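PDB 3FRN: flagellar protein FlgA from Thermotoga maritima, which probably acts as a periplasmic chaperone for assembly of the P-ring of the flagellar basal body. Local coordinates for residues L34-P39 with V97-T102; L5-T10 with E63-T68; Q214-Y219 with R260-R265; N144-K149 with V163-R168. All coordinates share one frame; numbering follows the deposited sequence. Where two conformers were deposited one is given.

Contact 1 of 4, residues L34-P39 with V97-T102; sequences LMILLP and VKTFGT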
# COMPACT_ATOMS: atom_id res chain seq x y z
N LEU A 34 17.42 -12.11 -21.32
CA LEU A 34 16.30 -12.22 -20.41
C LEU A 34 15.89 -10.84 -19.91
O LEU A 34 14.72 -10.46 -19.99
CB LEU A 34 16.65 -13.14 -19.23
CG LEU A 34 15.59 -13.62 -18.24
CD1 LEU A 34 14.53 -14.45 -18.94
CD2 LEU A 34 16.25 -14.42 -17.15
N MET A 35 16.86 -10.09 -19.39
CA MET A 35 16.63 -8.73 -18.89
C MET A 35 17.81 -7.84 -19.27
O MET A 35 18.93 -8.33 -19.45
CB MET A 35 16.50 -8.72 -17.36
CG MET A 35 15.34 -9.54 -16.77
SD MET A 35 13.90 -8.60 -16.22
CE MET A 35 13.67 -9.36 -14.63
N ILE A 36 17.54 -6.54 -19.41
CA ILE A 36 18.58 -5.52 -19.56
C ILE A 36 18.87 -4.97 -18.18
O ILE A 36 18.02 -4.32 -17.60
CB ILE A 36 18.11 -4.36 -20.49
CG1 ILE A 36 17.64 -4.89 -21.85
CG2 ILE A 36 19.21 -3.31 -20.67
CD1 ILE A 36 18.68 -5.70 -22.59
N LEU A 37 20.07 -5.22 -17.67
CA LEU A 37 20.40 -4.86 -16.30
C LEU A 37 21.03 -3.46 -16.22
O LEU A 37 22.10 -3.23 -16.77
CB LEU A 37 21.36 -5.90 -15.74
CG LEU A 37 20.90 -7.10 -14.91
CD1 LEU A 37 19.54 -7.63 -15.26
CD2 LEU A 37 21.96 -8.19 -15.00
N LEU A 38 20.35 -2.51 -15.56
CA LEU A 38 20.83 -1.12 -15.51
C LEU A 38 21.30 -0.75 -14.11
O LEU A 38 20.77 -1.26 -13.12
CB LEU A 38 19.74 -0.14 -16.01
CG LEU A 38 19.28 -0.23 -17.46
CD1 LEU A 38 18.07 0.65 -17.69
CD2 LEU A 38 20.39 0.18 -18.46
N PRO A 39 22.32 0.13 -14.02
CA PRO A 39 22.95 0.25 -12.73
C PRO A 39 22.00 0.81 -11.67
O PRO A 39 21.22 1.72 -11.95
CB PRO A 39 24.10 1.24 -12.99
CG PRO A 39 23.62 2.03 -14.18
CD PRO A 39 22.90 1.04 -15.01
N VAL A 97 10.28 -5.91 -13.77
CA VAL A 97 9.80 -7.28 -13.97
C VAL A 97 9.81 -7.69 -15.44
O VAL A 97 9.62 -8.87 -15.77
CB VAL A 97 8.38 -7.53 -13.37
CG1 VAL A 97 8.42 -7.64 -11.83
CG2 VAL A 97 7.38 -6.48 -13.85
N LYS A 98 10.01 -6.72 -16.32
CA LYS A 98 10.17 -6.94 -17.75
C LYS A 98 11.02 -5.77 -18.26
O LYS A 98 10.86 -4.65 -17.79
CB LYS A 98 8.80 -6.94 -18.42
CG LYS A 98 8.50 -8.17 -19.29
CD LYS A 98 7.12 -8.09 -19.97
CE LYS A 98 5.94 -8.39 -19.03
NZ LYS A 98 5.48 -7.22 -18.21
N THR A 99 11.94 -6.03 -19.18
CA THR A 99 12.58 -4.96 -19.95
C THR A 99 12.45 -5.18 -21.45
O THR A 99 12.41 -6.32 -21.90
CB THR A 99 14.07 -4.84 -19.64
OG1 THR A 99 14.74 -6.02 -20.08
CG2 THR A 99 14.29 -4.67 -18.15
N PHE A 100 12.38 -4.10 -22.21
CA PHE A 100 12.44 -4.14 -23.67
C PHE A 100 13.49 -3.16 -24.18
O PHE A 100 13.72 -2.12 -23.56
CB PHE A 100 11.09 -3.79 -24.28
CG PHE A 100 9.93 -4.44 -23.59
CD1 PHE A 100 9.21 -3.75 -22.62
CD2 PHE A 100 9.57 -5.75 -23.89
CE1 PHE A 100 8.14 -4.34 -21.98
CE2 PHE A 100 8.50 -6.35 -23.25
CZ PHE A 100 7.78 -5.65 -22.29
N GLY A 101 14.11 -3.48 -25.31
CA GLY A 101 15.12 -2.62 -25.93
C GLY A 101 16.49 -3.26 -26.07
O GLY A 101 16.61 -4.49 -26.17
N THR A 102 17.52 -2.43 -26.07
CA THR A 102 18.90 -2.90 -26.09
C THR A 102 19.68 -2.34 -24.90
O THR A 102 19.29 -1.32 -24.33
CB THR A 102 19.62 -2.56 -27.41
OG1 THR A 102 19.04 -1.39 -28.00
CG2 THR A 102 19.49 -3.71 -28.40
O HOH W 1 12.64 -8.72 -20.21
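Met35 and Ile36 lie across Thr99 with strand 35-37 running almost at right angles (85°) to strand 93-101, the two short axes coming within 6.1 Å, so this is a crossing of strands from two separate sheets and not an edge pairing. Thr99 carries it. Its OG1 accepts the backbone N-H of Ile36 at 2.9 Å, with an N-H...O angle of 157°. The hydroxyl sits between the backbone N and carbonyl carbon of its own residue (chi1 66°), which lifts it toward the crossing strand and leaves CG2, anti to the carbonyl carbon, near Ile36 O. In the conformer given, the Ile36 side chain lies alongside, with CG1 3.6 Å from Thr99 OG1. At the other end Met35 CE comes 4.2 Å from Val97 O. A water completes the polar bridge, donating to Leu34 O at 2.7 Å and accepting from Thr99 N at 3.0 Å. Tyr43 borders the site, touching Met35 and Thr99 and bonding through its hydroxyl to Ile36 O. The junction between the N-terminal and HotDog-like regions is thus made here by a threonine hydroxyl and a water in place of a backbone ladder, with Ile36 and Met35 packed beside them.

Contact 2 of 4, residues L5-T10 with E63-T68; sequences LTLKET and ENVRIT
Val65 pushes its side chain against the carbonyls of Lys8 and Glu9 and the side chain of Leu7, and can be followed outward from CB, which lies 3.8 Å from Lys8 O. CG1, anti to the backbone N (chi1 -177°), rests beside the same carbonyl and also near Glu9 O. CG2 comes closest, 3.3 Å from Lys8 O, and also meets Leu7 CB and CD2, both at 3.9 Å. Ile23 and Val45 touch Val65 from outside the pair. Cut back to alanine, Val65 would lose both methyls, and Leu7 CD2 would probably be left without its neighbour, with a gap beside Lys8 O. Next along the chain the backbones pair in parallel: Arg66 N donates to Glu9 O at 3.2 Å and is nearly straight at 175°, though tilted 24° from the carbonyl plane. Thr10 CA then makes a CA-H...O contact of 3.2 Å with Arg66 O. A water donates to both Glu9 O and Asn64 O, joining two acceptors that cannot bond each other. The extended side chain of Arg66 leads away to a salt bridge with Glu42. Strand 10-13 thus meets strand 65-69 here through a single direct backbone bond, with water bridging the carbonyls beside it and a small apolar patch at Leu7.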
# COMPACT_ATOMS: atom_id res chain seq x y z
N LEU A 5 14.78 -26.57 -13.51
CA LEU A 5 15.91 -25.78 -13.05
C LEU A 5 15.55 -25.09 -11.75
O LEU A 5 14.52 -24.42 -11.65
CB LEU A 5 16.32 -24.76 -14.11
CG LEU A 5 16.53 -25.28 -15.53
CD1 LEU A 5 16.47 -24.14 -16.55
CD2 LEU A 5 17.83 -26.06 -15.67
N THR A 6 16.41 -25.27 -10.74
CA THR A 6 16.24 -24.60 -9.46
C THR A 6 16.70 -23.15 -9.56
O THR A 6 17.78 -22.86 -10.08
CB THR A 6 16.99 -25.32 -8.34
OG1 THR A 6 16.68 -26.72 -8.39
CG2 THR A 6 16.58 -24.77 -6.99
N LEU A 7 15.86 -22.24 -9.06
CA LEU A 7 16.14 -20.82 -9.11
C LEU A 7 16.93 -20.34 -7.90
O LEU A 7 16.70 -20.82 -6.78
CB LEU A 7 14.82 -20.04 -9.19
CG LEU A 7 14.00 -20.18 -10.48
CD1 LEU A 7 12.59 -19.67 -10.26
CD2 LEU A 7 14.66 -19.43 -11.63
N LYS A 8 17.87 -19.43 -8.13
CA LYS A 8 18.57 -18.75 -7.05
C LYS A 8 17.59 -17.83 -6.32
O LYS A 8 16.61 -17.37 -6.91
CB LYS A 8 19.74 -17.93 -7.59
CG LYS A 8 20.91 -18.74 -8.12
CD LYS A 8 22.08 -17.82 -8.46
CE LYS A 8 23.29 -18.60 -8.98
NZ LYS A 8 23.21 -18.84 -10.44
N GLU A 9 17.84 -17.57 -5.05
CA GLU A 9 16.99 -16.67 -4.28
C GLU A 9 17.27 -15.22 -4.65
O GLU A 9 16.35 -14.46 -4.96
CB GLU A 9 17.19 -16.88 -2.78
CG GLU A 9 16.35 -15.98 -1.90
CD GLU A 9 16.82 -16.01 -0.46
OE1 GLU A 9 15.97 -16.20 0.44
OE2 GLU A 9 18.03 -15.85 -0.22
N THR A 10 18.55 -14.85 -4.60
CA THR A 10 18.99 -13.52 -4.98
C THR A 10 20.23 -13.58 -5.88
O THR A 10 20.91 -14.60 -5.97
CB THR A 10 19.31 -12.62 -3.75
OG1 THR A 10 20.46 -13.12 -3.06
CG2 THR A 10 18.12 -12.52 -2.77
N GLU A 63 9.64 -18.02 -5.52
CA GLU A 63 8.65 -17.50 -6.45
C GLU A 63 9.30 -16.61 -7.51
O GLU A 63 9.02 -16.74 -8.70
CB GLU A 63 7.60 -16.69 -5.68
CG GLU A 63 6.42 -16.27 -6.52
CD GLU A 63 5.65 -17.46 -7.05
OE1 GLU A 63 5.20 -18.30 -6.24
OE2 GLU A 63 5.49 -17.55 -8.28
N ASN A 64 10.17 -15.72 -7.05
CA ASN A 64 10.89 -14.79 -7.89
C ASN A 64 12.37 -14.80 -7.53
O ASN A 64 12.75 -15.16 -6.41
CB ASN A 64 10.36 -13.37 -7.68
CG ASN A 64 8.84 -13.30 -7.67
OD1 ASN A 64 8.23 -12.98 -6.65
ND2 ASN A 64 8.22 -13.62 -8.81
N VAL A 65 13.20 -14.38 -8.48
CA VAL A 65 14.62 -14.15 -8.22
C VAL A 65 14.83 -12.65 -8.09
O VAL A 65 14.42 -11.90 -8.97
CB VAL A 65 15.52 -14.70 -9.36
CG1 VAL A 65 16.99 -14.51 -9.02
CG2 VAL A 65 15.21 -16.17 -9.62
N ARG A 66 15.46 -12.22 -7.00
CA ARG A 66 15.72 -10.80 -6.76
C ARG A 66 17.16 -10.39 -7.10
O ARG A 66 18.11 -10.85 -6.47
CB ARG A 66 15.36 -10.43 -5.31
CG ARG A 66 15.73 -9.01 -4.91
CD ARG A 66 14.96 -8.58 -3.67
NE ARG A 66 15.13 -7.15 -3.38
CZ ARG A 66 14.47 -6.51 -2.42
NH1 ARG A 66 13.59 -7.15 -1.65
NH2 ARG A 66 14.69 -5.21 -2.23
N ILE A 67 17.29 -9.51 -8.09
CA ILE A 67 18.59 -9.09 -8.62
C ILE A 67 18.88 -7.63 -8.31
O ILE A 67 18.11 -6.73 -8.67
CB ILE A 67 18.64 -9.27 -10.15
CG1 ILE A 67 18.06 -10.63 -10.56
CG2 ILE A 67 20.06 -9.08 -10.70
CD1 ILE A 67 17.72 -10.67 -12.00
N THR A 68 20.02 -7.39 -7.67
CA THR A 68 20.51 -6.05 -7.40
C THR A 68 21.62 -5.77 -8.39
O THR A 68 22.56 -6.54 -8.49
CB THR A 68 21.06 -5.97 -5.97
OG1 THR A 68 20.09 -6.49 -5.06
CG2 THR A 68 21.44 -4.54 -5.58
O HOH W 2 13.94 -14.32 -3.96

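Contact 3 of 4, residues Q214-Y219 with R260-R265; sequences QVVPAY and RGPVLR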
# COMPACT_ATOMS: atom_id res chain seq x y z
N GLN A 214 -26.74 10.50 28.04
CA GLN A 214 -25.69 11.20 28.78
C GLN A 214 -26.21 12.51 29.39
O GLN A 214 -27.07 13.17 28.80
CB GLN A 214 -24.52 11.49 27.85
CG GLN A 214 -23.22 11.94 28.50
CD GLN A 214 -22.16 12.27 27.47
OE1 GLN A 214 -22.19 11.77 26.34
NE2 GLN A 214 -21.22 13.13 27.84
N VAL A 215 -25.70 12.87 30.56
CA VAL A 215 -26.02 14.16 31.17
C VAL A 215 -24.95 15.19 30.80
O VAL A 215 -23.76 15.01 31.10
CB VAL A 215 -26.16 14.07 32.71
CG1 VAL A 215 -26.27 15.47 33.33
CG2 VAL A 215 -27.38 13.26 33.07
N VAL A 216 -25.39 16.26 30.14
CA VAL A 216 -24.50 17.37 29.81
C VAL A 216 -25.12 18.70 30.25
O VAL A 216 -26.34 18.81 30.32
CB VAL A 216 -24.15 17.42 28.29
CG1 VAL A 216 -23.06 16.39 27.95
CG2 VAL A 216 -25.38 17.23 27.41
N PRO A 217 -24.27 19.69 30.58
CA PRO A 217 -24.76 21.06 30.77
C PRO A 217 -25.38 21.62 29.50
O PRO A 217 -25.03 21.21 28.40
CB PRO A 217 -23.49 21.84 31.14
CG PRO A 217 -22.54 20.82 31.65
CD PRO A 217 -22.82 19.60 30.83
N ALA A 218 -26.32 22.55 29.65
CA ALA A 218 -27.04 23.11 28.52
C ALA A 218 -27.39 24.59 28.74
O ALA A 218 -27.59 25.02 29.86
CB ALA A 218 -28.30 22.31 28.24
N TYR A 219 -27.45 25.34 27.64
CA TYR A 219 -27.72 26.77 27.68
C TYR A 219 -28.96 27.11 26.85
O TYR A 219 -29.14 26.59 25.75
CB TYR A 219 -26.52 27.55 27.14
CG TYR A 219 -25.46 27.86 28.18
CD1 TYR A 219 -25.51 29.04 28.92
CD2 TYR A 219 -24.40 26.98 28.41
CE1 TYR A 219 -24.54 29.34 29.87
CE2 TYR A 219 -23.42 27.27 29.37
CZ TYR A 219 -23.50 28.46 30.09
OH TYR A 219 -22.55 28.77 31.04
N ARG A 260 -18.60 22.57 21.62
CA ARG A 260 -17.37 22.41 22.39
C ARG A 260 -17.65 22.38 23.89
O ARG A 260 -18.16 23.35 24.45
CB ARG A 260 -16.38 23.53 22.06
CG ARG A 260 -15.03 23.40 22.75
CD ARG A 260 -14.09 24.51 22.34
NE ARG A 260 -14.68 25.83 22.54
CZ ARG A 260 -14.10 26.97 22.17
NH1 ARG A 260 -14.71 28.13 22.39
NH2 ARG A 260 -12.92 26.95 21.57
N GLY A 261 -17.33 21.26 24.53
CA GLY A 261 -17.53 21.12 25.96
C GLY A 261 -17.30 19.70 26.44
O GLY A 261 -16.18 19.33 26.80
N PRO A 262 -18.36 18.90 26.43
CA PRO A 262 -19.49 19.13 25.52
C PRO A 262 -20.72 19.63 26.26
O PRO A 262 -21.27 18.92 27.10
CB PRO A 262 -19.75 17.74 24.94
CG PRO A 262 -19.29 16.80 26.00
CD PRO A 262 -18.10 17.47 26.65
N VAL A 263 -21.15 20.85 25.95
CA VAL A 263 -22.47 21.32 26.34
C VAL A 263 -23.45 21.28 25.17
O VAL A 263 -23.04 21.31 24.01
CB VAL A 263 -22.42 22.76 26.89
CG1 VAL A 263 -21.39 22.85 28.01
CG2 VAL A 263 -22.10 23.74 25.78
N LEU A 264 -24.74 21.19 25.48
CA LEU A 264 -25.78 21.47 24.51
C LEU A 264 -26.11 22.94 24.54
O LEU A 264 -26.11 23.57 25.60
CB LEU A 264 -27.06 20.67 24.79
CG LEU A 264 -27.28 19.29 24.17
CD1 LEU A 264 -28.77 19.11 23.90
CD2 LEU A 264 -26.49 19.10 22.87
N ARG A 265 -26.37 23.50 23.38
CA ARG A 265 -26.95 24.83 23.30
C ARG A 265 -28.35 24.68 22.77
O ARG A 265 -28.55 24.27 21.63
CB ARG A 265 -26.13 25.73 22.38
CG ARG A 265 -26.72 27.11 22.20
CD ARG A 265 -25.65 28.15 22.45
NE ARG A 265 -24.98 27.91 23.73
CZ ARG A 265 -23.81 28.43 24.07
NH1 ARG A 265 -23.16 29.24 23.24
NH2 ARG A 265 -23.28 28.14 25.25
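Two backbone hydrogen bonds join Pro217-Tyr219 to Leu264. Leu264 N donates to Pro217 O at 2.9 Å, lying in the carbonyl plane, and Tyr219 N donates to Leu264 O at 3.0 Å, tilted 23° from that plane. Leu264 therefore uses both its N-H and its C=O on the same neighbour, as parallel pairing requires, and the short strands diverge by 32°. CA-H...O contacts reinforce the ladder, the shorter from Ala218 CA to Leu264 O at 3.1 Å. On the face these two residues share, Ala218 CB meets Leu264 CB at 4.0 Å. Val216 CG2 packs on Leu264 CG. Val216 CG1 presses on Pro262 O at 3.2 Å, just after the cis peptide that precedes Pro262. Pro217 CB touches Val263 CG1 at 3.9 Å. On the opposite face Arg265 bends at chi2 and chi3 and brings NH2 to 3.5 Å from Tyr219 CD2. That approach is oblique to the ring, and the ring and guanidinium planes stand 80° apart, so the pair does not stack. Outside, strand 229-233 covers Val216 and Ala218, while Arg265 NH1 has a long, weak ion pair with Glu259. The backbone bonds carry this pairing of the first and last strands of a five-stranded sheet, while the Arg265 NE it buries has no partner in the model, a probable polar cost.

Contact 4 of 4, residues N144-K149 with V163-R168; sequences NVVVLK and VRLEKR
Val147 and Arg164 form a hydrogen-bonded antiparallel pair, each backbone N donating to the other's O: Val147 N to Arg164 O at 2.8 Å and Arg164 N to Val147 O at 2.9 Å. Val145 and Glu166 repeat this, with Val145 N only 2.6 Å from Glu166 O. On the face of Val146 and Leu165, Asn144 CB rests on Leu165 CD2. Separately, Val146 CG1 packs 3.6 Å from Val163 CG1. On the other face Val147 crosses Glu166 at about a right angle, its CG1 3.9 Å from OE2, and its CG2 sits over one face of the Arg168 guanidinium. Glu166 is gripped by two arginines of its own strand. Arg164 NE donates at 2.7 Å to the anti lone pair of Glu166 OE2, which lies in the guanidinium plane, and Arg168 NH2 approaches OE1. Arg164 CG stands between N and the carbonyl carbon (chi1 66°), swinging the extended chain across Lys149, whose CG is 3.4 Å from Arg164 NH1. A methionine in place of Arg164 would probably leave OE2 without its charged mate, with only Arg168 still holding the carboxylate. Val184 touches Val146, and Leu199 touches Val163. This is an antiparallel pairing of strands 132-148 and 163-169 within the SAF region, flanked by an Arg-Glu-Arg salt-bridge network.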
# COMPACT_ATOMS: atom_id res chain seq x y z
N ASN A 144 3.74 -2.20 8.15
CA ASN A 144 2.98 -2.85 9.21
C ASN A 144 1.61 -2.21 9.39
O ASN A 144 1.51 -1.04 9.74
CB ASN A 144 3.76 -2.83 10.52
CG ASN A 144 4.82 -3.91 10.58
OD1 ASN A 144 4.53 -5.08 10.86
ND2 ASN A 144 6.07 -3.53 10.32
N VAL A 145 0.57 -2.99 9.13
CA VAL A 145 -0.80 -2.51 9.25
C VAL A 145 -1.57 -3.21 10.38
O VAL A 145 -1.15 -4.25 10.87
CB VAL A 145 -1.59 -2.64 7.92
CG1 VAL A 145 -0.94 -1.80 6.82
CG2 VAL A 145 -1.69 -4.09 7.51
N VAL A 146 -2.69 -2.61 10.78
CA VAL A 146 -3.51 -3.13 11.86
C VAL A 146 -4.49 -4.19 11.33
O VAL A 146 -5.30 -3.91 10.45
CB VAL A 146 -4.27 -1.98 12.58
CG1 VAL A 146 -5.38 -2.51 13.46
CG2 VAL A 146 -3.29 -1.15 13.40
N VAL A 147 -4.39 -5.40 11.87
CA VAL A 147 -5.19 -6.53 11.43
C VAL A 147 -5.97 -7.10 12.62
O VAL A 147 -5.46 -7.14 13.73
CB VAL A 147 -4.29 -7.62 10.77
CG1 VAL A 147 -5.03 -8.94 10.57
CG2 VAL A 147 -3.73 -7.13 9.43
N LEU A 148 -7.20 -7.53 12.37
CA LEU A 148 -8.06 -8.10 13.42
C LEU A 148 -7.60 -9.43 14.01
O LEU A 148 -7.29 -10.38 13.27
CB LEU A 148 -9.50 -8.22 12.93
CG LEU A 148 -10.29 -6.90 12.86
CD1 LEU A 148 -11.72 -7.18 12.44
CD2 LEU A 148 -10.27 -6.16 14.19
N LYS A 149 -7.54 -9.49 15.34
CA LYS A 149 -7.30 -10.74 16.08
C LYS A 149 -8.58 -11.56 16.23
O LYS A 149 -8.52 -12.78 16.36
CB LYS A 149 -6.75 -10.47 17.49
CG LYS A 149 -5.27 -10.15 17.56
CD LYS A 149 -4.96 -9.34 18.81
CE LYS A 149 -4.49 -10.19 19.95
NZ LYS A 149 -4.08 -9.32 21.09
N VAL A 163 -6.90 -6.13 18.13
CA VAL A 163 -6.02 -5.90 16.98
C VAL A 163 -4.56 -6.28 17.21
O VAL A 163 -4.04 -6.21 18.32
CB VAL A 163 -6.11 -4.43 16.47
CG1 VAL A 163 -7.49 -4.14 15.87
CG2 VAL A 163 -5.78 -3.43 17.57
N ARG A 164 -3.92 -6.71 16.12
CA ARG A 164 -2.48 -6.89 16.10
C ARG A 164 -1.91 -6.18 14.87
O ARG A 164 -2.65 -5.66 14.04
CB ARG A 164 -2.11 -8.38 16.08
CG ARG A 164 -2.52 -9.11 14.81
CD ARG A 164 -1.99 -10.52 14.76
NE ARG A 164 -2.62 -11.26 13.66
CZ ARG A 164 -3.70 -12.02 13.79
NH1 ARG A 164 -4.27 -12.17 14.98
NH2 ARG A 164 -4.21 -12.64 12.73
N LEU A 165 -0.58 -6.16 14.79
CA LEU A 165 0.12 -5.52 13.70
C LEU A 165 0.69 -6.60 12.77
O LEU A 165 1.24 -7.60 13.24
CB LEU A 165 1.24 -4.66 14.27
CG LEU A 165 1.54 -3.29 13.66
CD1 LEU A 165 0.47 -2.26 14.02
CD2 LEU A 165 2.90 -2.83 14.14
N GLU A 166 0.51 -6.42 11.47
CA GLU A 166 1.03 -7.35 10.46
C GLU A 166 1.60 -6.59 9.27
O GLU A 166 1.07 -5.54 8.89
CB GLU A 166 -0.07 -8.28 9.96
CG GLU A 166 -0.49 -9.37 10.93
CD GLU A 166 -1.36 -10.42 10.28
OE1 GLU A 166 -1.45 -10.43 9.03
OE2 GLU A 166 -1.95 -11.25 11.01
N LYS A 167 2.67 -7.12 8.68
CA LYS A 167 3.28 -6.55 7.47
C LYS A 167 2.41 -6.84 6.24
O LYS A 167 2.04 -8.00 6.01
CB LYS A 167 4.70 -7.10 7.27
CG LYS A 167 5.82 -6.17 7.73
CD LYS A 167 6.58 -5.59 6.54
CE LYS A 167 7.68 -4.61 6.97
NZ LYS A 167 7.23 -3.17 7.02
N ARG A 168 2.07 -5.81 5.47
CA ARG A 168 1.25 -5.97 4.26
C ARG A 168 1.66 -5.01 3.15
O ARG A 168 2.24 -3.96 3.41
CB ARG A 168 -0.24 -5.75 4.57
CG ARG A 168 -0.95 -6.85 5.35
CD ARG A 168 -1.39 -8.02 4.47
NE ARG A 168 -2.66 -8.59 4.92
CZ ARG A 168 -2.79 -9.44 5.94
NH1 ARG A 168 -3.99 -9.90 6.27
NH2 ARG A 168 -1.72 -9.83 6.63

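Along the chain, contacts 1 and 2 interleave, their four segments alternating, whereas contacts 4 and 3 follow in series. Contacts 1 and 2 have centres about 16 Å apart at one end of the elongated molecule. Contact 2 lies within the N-terminal domain-like region, and contact 1 joins that region to the HotDog-like one. Strand 93-101 of contact 1 pairs with strand 132-148, whose far end enters contact 4, about 36 Å away between centres, so a single sheet links the HotDog-like and SAF regions. Contact 3 closes a separate five-stranded sheet, pairing its first and last strands, with its centre about 66 Å from that of contact 1. The contacts thus sample an extended chain from its N-terminal region to its C-terminal sheet.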